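Amidase, hydantoinase/carbamoylase family (Burkholderia vietnamiensis, PDB 5I4M) probably hydrolyses N-carbamoyl-L-amino acids as a dizinc amidase of the peptidase M20 family. Local coordinates at residues A[87-92]-A[128-133]; A[206-211]-A[426-431]. One frame throughout, in Å; residues are numbered along the deposited sequence.

Overall arrangement
Both contacts join the end of a helix to a strand of the zinc-binding part of this M20-family subunit, on the same side of the chain's centre. Contact 1 ties strand 85-89 to the last turn of helix 117-132 by hydrogen bonds, and contact 2 joins strand 206-212 to the last turn of helix 411-429 by nonpolar packing. Their centres lie about 13 Å apart, and the two helix ends meet directly, Leu130 CD2 packing on Leu426 CD2 at 3.8 Å. Contact 1 is remote from the metals. In contact 2 the helix touches the beginning of a strand whose later residue, His211, binds a zinc ion with His104 and Asp115 and touches the bound 3-phosphoglyceric acid.

Contact 1 (A[87-92]-A[128-133]); sequences MRRAGR and RSLNDH
The end of strand 85-89 is fastened to the last turn of helix 117-132 by Arg89, whose guanidinium clasps the side-chain amide of Asn131 and lies against Leu130. An extended chain, with CG anti to the backbone N (chi1 -177°), carries the guanidinium across to the helix. Two of its nitrogens hold a single acceptor side-on: Arg89 NE donates to Asn131 OD1 at 2.8 Å, and Arg89 NH2 reaches the same OD1 at 3.1 Å on a more bent path. The oxygen sits in the guanidinium plane, while the amide plane is turned 35° from it. In this part of the M20 fold strand 85-89 lies between strands 76-79 and 141-145, and Leu130 of the helix adds a nonpolar contact to it: Leu130 CB stands over the centre of one guanidinium face, 3.5 Å from Arg89 CZ, and Leu130 CD1 touches Arg89 CD at 4.0 Å. Just past the helix, the carbonyl of Ile135 accepts a further bond from Arg89 NH2. The amide is held at its other end too, since Asn131 ND2 donates to the carbonyl of Ala73, which limits rotation of the group.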
ATOM      1  N   MET A  87      27.394  25.236   8.946  1.00 10.87           N
ATOM      2  CA  MET A  87      27.497  26.665   8.689  1.00 11.71           C
ATOM      3  C   MET A  87      28.135  27.304   9.915  1.00 14.45           C
ATOM      4  O   MET A  87      27.526  27.346  10.989  1.00 14.09           O
ATOM      5  CB  MET A  87      26.119  27.243   8.375  1.00 10.25           C
ATOM      6  CG  MET A  87      25.521  26.689   7.086  1.00 13.38           C
ATOM      7  SD  MET A  87      23.715  26.768   6.968  1.00 13.99           S
ATOM      8  CE  MET A  87      23.236  25.284   7.867  1.00 13.41           C
ATOM      9  N   ARG A  88      29.364  27.789   9.754  1.00 13.38           N
ATOM     10  CA  ARG A  88      30.236  28.125  10.872  1.00 13.74           C
ATOM     11  C   ARG A  88      30.457  29.630  10.967  1.00 16.66           C
ATOM     12  O   ARG A  88      30.848  30.272   9.985  1.00 16.30           O
ATOM     13  CB  ARG A  88      31.580  27.413  10.716  1.00 14.90           C
ATOM     14  CG  ARG A  88      32.614  27.725  11.765  1.00 16.60           C
ATOM     15  CD  ARG A  88      33.799  26.810  11.538  1.00 23.33           C
ATOM     16  NE  ARG A  88      34.949  27.132  12.375  1.00 26.42           N
ATOM     17  CZ  ARG A  88      35.313  26.443  13.452  1.00 39.08           C
ATOM     18  NH1 ARG A  88      34.603  25.381  13.856  1.00 29.89           N
ATOM     19  NH2 ARG A  88      36.395  26.822  14.128  1.00 43.70           N
ATOM     20  N   ARG A  89      30.227  30.186  12.157  1.00 14.19           N
ATOM     21  CA  ARG A  89      30.573  31.571  12.467  1.00 17.35           C
ATOM     22  C   ARG A  89      31.815  31.566  13.350  1.00 16.91           C
ATOM     23  O   ARG A  89      31.771  31.079  14.485  1.00 18.66           O
ATOM     24  CB  ARG A  89      29.412  32.288  13.162  1.00 17.05           C
ATOM     25  CG  ARG A  89      29.672  33.782  13.454  1.00 16.14           C
ATOM     26  CD  ARG A  89      28.524  34.376  14.260  1.00 17.16           C
ATOM     27  NE  ARG A  89      28.562  35.836  14.363  1.00 16.28           N
ATOM     28  CZ  ARG A  89      29.130  36.513  15.355  1.00 18.56           C
ATOM     29  NH1 ARG A  89      29.746  35.869  16.347  1.00 17.00           N
ATOM     30  NH2 ARG A  89      29.083  37.838  15.351  1.00 18.32           N
ATOM     31  N   ALA A  90      32.913  32.119  12.835  1.00 17.40           N
ATOM     32  CA  ALA A  90      34.189  32.079  13.540  1.00 17.68           C
ATOM     33  C   ALA A  90      34.074  32.653  14.949  1.00 18.07           C
ATOM     34  O   ALA A  90      33.309  33.583  15.209  1.00 19.98           O
ATOM     35  CB  ALA A  90      35.248  32.858  12.757  1.00 19.87           C
ATOM     36  N   GLY A  91      34.859  32.085  15.870  1.00 19.89           N
ATOM     37  CA  GLY A  91      35.037  32.655  17.185  1.00 19.35           C
ATOM     38  C   GLY A  91      36.379  33.364  17.310  1.00 25.24           C
ATOM     39  O   GLY A  91      37.171  33.439  16.374  1.00 22.32           O
ATOM     40  N   ARG A  92      36.629  33.888  18.513  1.00 24.97           N
ATOM     41  CA  ARG A  92      37.904  34.556  18.768  1.00 27.41           C
ATOM     42  C   ARG A  92      39.065  33.567  18.711  1.00 29.94           C
ATOM     43  O   ARG A  92      40.159  33.912  18.255  1.00 28.83           O
ATOM     44  CB  ARG A  92      37.868  35.266  20.122  1.00 24.29           C
ATOM     45  CG  ARG A  92      39.085  36.138  20.392  1.00 35.94           C
ATOM     46  CD  ARG A  92      39.147  36.629  21.842  1.00 41.27           C
ATOM     47  NE  ARG A  92      39.502  35.563  22.777  1.00 39.89           N
ATOM     48  CZ  ARG A  92      40.746  35.189  23.054  1.00 43.37           C
ATOM     49  NH1 ARG A  92      41.771  35.790  22.466  1.00 50.96           N
ATOM     50  NH2 ARG A  92      40.970  34.205  23.915  1.00 44.44           N
ATOM     51  N   ARG A 128      22.529  35.569  12.916  1.00 18.07           N
ATOM     52  CA  ARG A 128      22.225  36.935  12.502  1.00 17.71           C
ATOM     53  C   ARG A 128      22.153  37.870  13.701  1.00 15.42           C
ATOM     54  O   ARG A 128      22.550  39.038  13.616  1.00 18.17           O
ATOM     55  CB  ARG A 128      20.912  36.964  11.719  1.00 12.97           C
ATOM     56  CG  ARG A 128      20.976  36.256  10.379  1.00 13.57           C
ATOM     57  CD  ARG A 128      19.602  36.204   9.737  1.00 18.22           C
ATOM     58  NE  ARG A 128      19.658  35.943   8.297  1.00 16.60           N
ATOM     59  CZ  ARG A 128      18.611  35.578   7.559  1.00 15.61           C
ATOM     60  NH1 ARG A 128      17.421  35.407   8.120  1.00 12.79           N
ATOM     61  NH2 ARG A 128      18.758  35.381   6.251  1.00 15.35           N
ATOM     62  N   SER A 129      21.642  37.372  14.827  1.00 17.44           N
ATOM     63  CA  SER A 129      21.518  38.211  16.011  1.00 15.57           C
ATOM     64  C   SER A 129      22.878  38.494  16.630  1.00 17.66           C
ATOM     65  O   SER A 129      23.110  39.595  17.140  1.00 21.34           O
ATOM     66  CB  SER A 129      20.584  37.552  17.021  1.00 16.45           C
ATOM     67  OG  SER A 129      19.242  37.649  16.589  1.00 19.56           O
ATOM     68  N   LEU A 130      23.790  37.520  16.594  1.00 15.77           N
ATOM     69  CA  LEU A 130      25.155  37.799  17.026  1.00 15.87           C
ATOM     70  C   LEU A 130      25.794  38.854  16.138  1.00 16.66           C
ATOM     71  O   LEU A 130      26.548  39.703  16.618  1.00 17.73           O
ATOM     72  CB  LEU A 130      25.994  36.524  17.015  1.00 15.45           C
ATOM     73  CG  LEU A 130      25.567  35.379  17.931  1.00 14.82           C
ATOM     74  CD1 LEU A 130      26.383  34.135  17.608  1.00 18.29           C
ATOM     75  CD2 LEU A 130      25.731  35.774  19.380  1.00 18.41           C
ATOM     76  N   ASN A 131      25.514  38.814  14.833  1.00 16.24           N
ATOM     77  CA  ASN A 131      26.018  39.868  13.955  1.00 17.93           C
ATOM     78  C   ASN A 131      25.383  41.211  14.289  1.00 17.80           C
ATOM     79  O   ASN A 131      26.082  42.228  14.400  1.00 19.97           O
ATOM     80  CB  ASN A 131      25.766  39.508  12.490  1.00 18.16           C
ATOM     81  CG  ASN A 131      26.543  38.288  12.052  1.00 20.79           C
ATOM     82  OD1 ASN A 131      27.486  37.879  12.715  1.00 19.02           O
ATOM     83  ND2 ASN A 131      26.149  37.699  10.923  1.00 20.53           N
ATOM     84  N   ASP A 132      24.054  41.234  14.449  1.00 18.19           N
ATOM     85  CA  ASP A 132      23.354  42.485  14.729  1.00 20.08           C
ATOM     86  C   ASP A 132      23.921  43.175  15.962  1.00 20.75           C
ATOM     87  O   ASP A 132      24.056  44.405  15.989  1.00 20.05           O
ATOM     88  CB  ASP A 132      21.859  42.228  14.924  1.00 20.99           C
ATOM     89  CG  ASP A 132      21.149  41.890  13.634  1.00 24.81           C
ATOM     90  OD1 ASP A 132      21.753  42.059  12.558  1.00 26.14           O
ATOM     91  OD2 ASP A 132      19.979  41.461  13.706  1.00 28.34           O
ATOM     92  N   HIS A 133      24.254  42.402  16.988  1.00 20.06           N
ATOM     93  CA  HIS A 133      24.729  42.964  18.243  1.00 24.84           C
ATOM     94  C   HIS A 133      26.243  43.043  18.317  1.00 26.79           C
ATOM     95  O   HIS A 133      26.779  43.452  19.354  1.00 26.48           O
ATOM     96  CB  HIS A 133      24.182  42.148  19.420  1.00 26.82           C
ATOM     97  CG  HIS A 133      22.712  42.314  19.628  1.00 26.14           C
ATOM     98  ND1 HIS A 133      21.784  41.415  19.146  1.00 30.11           N
ATOM     99  CD2 HIS A 133      22.006  43.285  20.254  1.00 26.36           C
ATOM    100  CE1 HIS A 133      20.569  41.822  19.472  1.00 25.13           C
ATOM    101  NE2 HIS A 133      20.677  42.954  20.143  1.00 29.49           N
TER

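Contact 2 (A[206-211]-A[426-431]); sequences AAFELH and LSRACE. With ZN (zinc ion), chain C.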
ATOM      1  N   ALA A 206      29.788  22.009  22.886  1.00 12.40           N
ATOM      2  CA  ALA A 206      28.436  21.823  23.396  1.00 13.01           C
ATOM      3  C   ALA A 206      27.487  21.875  22.214  1.00 16.08           C
ATOM      4  O   ALA A 206      27.817  22.432  21.165  1.00 16.90           O
ATOM      5  CB  ALA A 206      28.057  22.885  24.432  1.00 12.55           C
ATOM      6  N   ALA A 207      26.301  21.296  22.398  1.00  9.88           N
ATOM      7  CA  ALA A 207      25.294  21.260  21.346  1.00  9.48           C
ATOM      8  C   ALA A 207      23.925  21.521  21.954  1.00  9.40           C
ATOM      9  O   ALA A 207      23.637  21.071  23.066  1.00 10.62           O
ATOM     10  CB  ALA A 207      25.300  19.913  20.616  1.00 12.03           C
ATOM     11  N   PHE A 208      23.099  22.290  21.241  1.00  8.99           N
ATOM     12  CA  PHE A 208      21.721  22.547  21.634  1.00  9.12           C
ATOM     13  C   PHE A 208      20.850  22.418  20.395  1.00  8.43           C
ATOM     14  O   PHE A 208      21.226  22.903  19.330  1.00 14.22           O
ATOM     15  CB  PHE A 208      21.528  23.957  22.221  1.00  8.95           C
ATOM     16  CG  PHE A 208      22.297  24.217  23.481  1.00  9.48           C
ATOM     17  CD1 PHE A 208      21.735  23.947  24.718  1.00 11.72           C
ATOM     18  CD2 PHE A 208      23.573  24.753  23.430  1.00 13.81           C
ATOM     19  CE1 PHE A 208      22.443  24.187  25.887  1.00 14.71           C
ATOM     20  CE2 PHE A 208      24.283  25.007  24.582  1.00 15.33           C
ATOM     21  CZ  PHE A 208      23.717  24.722  25.820  1.00 15.86           C
ATOM     22  N   GLU A 209      19.689  21.784  20.530  1.00  8.12           N
ATOM     23  CA  GLU A 209      18.714  21.748  19.446  1.00  7.87           C
ATOM     24  C   GLU A 209      17.389  22.330  19.929  1.00 10.10           C
ATOM     25  O   GLU A 209      16.856  21.928  20.968  1.00  7.75           O
ATOM     26  CB  GLU A 209      18.514  20.326  18.908  1.00  7.59           C
ATOM     27  CG  GLU A 209      17.428  20.234  17.808  1.00  7.35           C
ATOM     28  CD  GLU A 209      17.437  18.905  17.077  1.00 10.88           C
ATOM     29  OE1 GLU A 209      18.270  18.051  17.434  1.00 10.60           O
ATOM     30  OE2 GLU A 209      16.635  18.720  16.128  1.00  9.91           O
ATOM     31  N   LEU A 210      16.871  23.277  19.166  1.00  7.86           N
ATOM     32  CA  LEU A 210      15.574  23.897  19.397  1.00  7.87           C
ATOM     33  C   LEU A 210      14.529  23.184  18.536  1.00  7.63           C
ATOM     34  O   LEU A 210      14.760  22.950  17.345  1.00  8.72           O
ATOM     35  CB  LEU A 210      15.667  25.388  19.045  1.00  8.18           C
ATOM     36  CG  LEU A 210      14.386  26.209  18.932  1.00 10.42           C
ATOM     37  CD1 LEU A 210      13.697  26.299  20.273  1.00  8.36           C
ATOM     38  CD2 LEU A 210      14.738  27.606  18.394  1.00 13.73           C
ATOM     39  N   HIS A 211      13.395  22.815  19.135  1.00  7.49           N
ATOM     40  CA  HIS A 211      12.402  22.018  18.412  1.00  9.94           C
ATOM     41  C   HIS A 211      11.021  22.263  19.003  1.00 10.37           C
ATOM     42  O   HIS A 211      10.893  22.600  20.181  1.00  8.90           O
ATOM     43  CB  HIS A 211      12.743  20.528  18.509  1.00  8.38           C
ATOM     44  CG  HIS A 211      12.232  19.703  17.369  1.00  6.86           C
ATOM     45  ND1 HIS A 211      10.902  19.361  17.231  1.00  8.30           N
ATOM     46  CD2 HIS A 211      12.883  19.120  16.333  1.00  6.63           C
ATOM     47  CE1 HIS A 211      10.757  18.606  16.151  1.00  9.24           C
ATOM     48  NE2 HIS A 211      11.942  18.449  15.588  1.00  7.70           N
ATOM     49  N   LEU A 426      25.066  31.289  23.810  1.00 13.84           N
ATOM     50  CA  LEU A 426      26.000  32.325  24.245  1.00 18.64           C
ATOM     51  C   LEU A 426      26.692  31.934  25.537  1.00 20.29           C
ATOM     52  O   LEU A 426      27.902  32.137  25.695  1.00 22.39           O
ATOM     53  CB  LEU A 426      25.272  33.651  24.435  1.00 19.40           C
ATOM     54  CG  LEU A 426      25.290  34.619  23.266  1.00 28.27           C
ATOM     55  CD1 LEU A 426      24.442  35.827  23.618  1.00 31.05           C
ATOM     56  CD2 LEU A 426      26.723  35.025  22.942  1.00 30.17           C
ATOM     57  N   SER A 427      25.932  31.376  26.478  1.00 21.70           N
ATOM     58  CA  SER A 427      26.507  30.988  27.757  1.00 26.12           C
ATOM     59  C   SER A 427      27.686  30.041  27.569  1.00 25.64           C
ATOM     60  O   SER A 427      28.731  30.201  28.209  1.00 25.70           O
ATOM     61  CB  SER A 427      25.426  30.351  28.625  1.00 27.28           C
ATOM     62  OG  SER A 427      25.928  30.030  29.906  1.00 37.92           O
ATOM     63  N   ARG A 428      27.554  29.064  26.678  1.00 18.76           N
ATOM     64  CA  ARG A 428      28.634  28.105  26.509  1.00 14.49           C
ATOM     65  C   ARG A 428      29.704  28.586  25.536  1.00 16.95           C
ATOM     66  O   ARG A 428      30.886  28.267  25.719  1.00 21.43           O
ATOM     67  CB  ARG A 428      28.058  26.767  26.048  1.00 18.51           C
ATOM     68  CG  ARG A 428      26.886  26.323  26.920  1.00 23.85           C
ATOM     69  CD  ARG A 428      27.102  24.960  27.508  1.00 25.91           C
ATOM     70  NE  ARG A 428      28.392  24.830  28.175  1.00 24.25           N
ATOM     71  CZ  ARG A 428      28.890  23.670  28.591  1.00 29.51           C
ATOM     72  NH1 ARG A 428      28.206  22.544  28.412  1.00 24.36           N
ATOM     73  NH2 ARG A 428      30.075  23.627  29.186  1.00 28.15           N
ATOM     74  N   ALA A 429      29.324  29.352  24.511  1.00 15.16           N
ATOM     75  CA  ALA A 429      30.293  29.771  23.508  1.00 18.42           C
ATOM     76  C   ALA A 429      31.210  30.868  24.020  1.00 21.33           C
ATOM     77  O   ALA A 429      32.252  31.123  23.409  1.00 21.88           O
ATOM     78  CB  ALA A 429      29.579  30.239  22.235  1.00 17.82           C
ATOM     79  N   CYS A 430      30.853  31.514  25.126  1.00 15.80           N
ATOM     80  CA  CYS A 430      31.678  32.550  25.719  1.00 19.65           C
ATOM     81  C   CYS A 430      32.509  32.040  26.889  1.00 23.09           C
ATOM     82  O   CYS A 430      33.175  32.836  27.556  1.00 25.92           O
ATOM     83  CB  CYS A 430      30.807  33.730  26.147  1.00 17.98           C
ATOM     84  SG  CYS A 430      30.233  34.684  24.721  1.00 26.42           S
ATOM     85  N   GLU A 431      32.490  30.741  27.151  1.00 25.69           N
ATOM     86  CA  GLU A 431      33.404  30.175  28.137  1.00 20.67           C
ATOM     87  C   GLU A 431      34.830  30.290  27.605  1.00 25.08           C
ATOM     88  O   GLU A 431      35.074  29.984  26.433  1.00 25.85           O
ATOM     89  CB  GLU A 431      33.042  28.719  28.429  1.00 25.32           C
ATOM     90  CG  GLU A 431      31.670  28.568  29.071  1.00 29.95           C
ATOM     91  CD  GLU A 431      31.197  27.128  29.176  1.00 33.20           C
ATOM     92  OE1 GLU A 431      31.962  26.202  28.833  1.00 33.05           O
ATOM     93  OE2 GLU A 431      30.037  26.924  29.593  1.00 36.50           O
TER
HETATM   94 ZN    ZN C 501      12.115  16.790  14.092  0.75 10.74          ZN
HETATM   95  O   HOH W   1      14.000  16.227  15.043  1.00 10.03           O
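The backbones come nearest where strand 206-212 begins and helix 411-429 ends, with Ala206 CA 7.0 Å from Arg428 CA. Ala206 and Phe208, two residues apart on the strand, both direct their CB atoms toward the helix, and Arg428 meets them with the aliphatic part of its side chain. The Phe208 ring presents its edge: Arg428 CG lies near the ring plane, 3.7 Å from Phe208 CZ, and Arg428 CD follows at 3.8 Å from the same CZ. The ring is thus met by methylenes, and the guanidinium plane beyond them is turned 71° from it. Ala206 CB fits against Arg428 CD at 3.8 Å, with Arg428 NH1 a little farther off.

Bends at chi2 (-124°) and chi3 (51°) fold the arginine back toward its own segment, where it forms a side-on salt bridge with Glu431. Arg428 NE donates to Glu431 OE2 at 3.0 Å from above the carboxylate plane, while Arg428 NH2 meets the syn lone pair of Glu431 OE1 at 3.2 Å. These main bonds go one to each oxygen, with a weak further one from Arg428 NH2 to Glu431 OE2, and tie the chain just beyond the helix to its last turn. Glu431 OE1 also accepts a hydrogen bond from His205 NE2, linking this pair to the residue before the strand.

At the other end of the strand segment, His211 NE2 binds a zinc ion at 2.2 Å; a water is another ligand of the same metal. In this helix-on-sheet packing of the M20 zinc-binding domain, strand 206-212 runs parallel to its neighbours 99-103 and 390-395, and helix 411-429 covers it, with Leu421, Ala424 and Met425 packing on Phe208 while Arg428 and Ala429 reach Val99 of the adjoining strand.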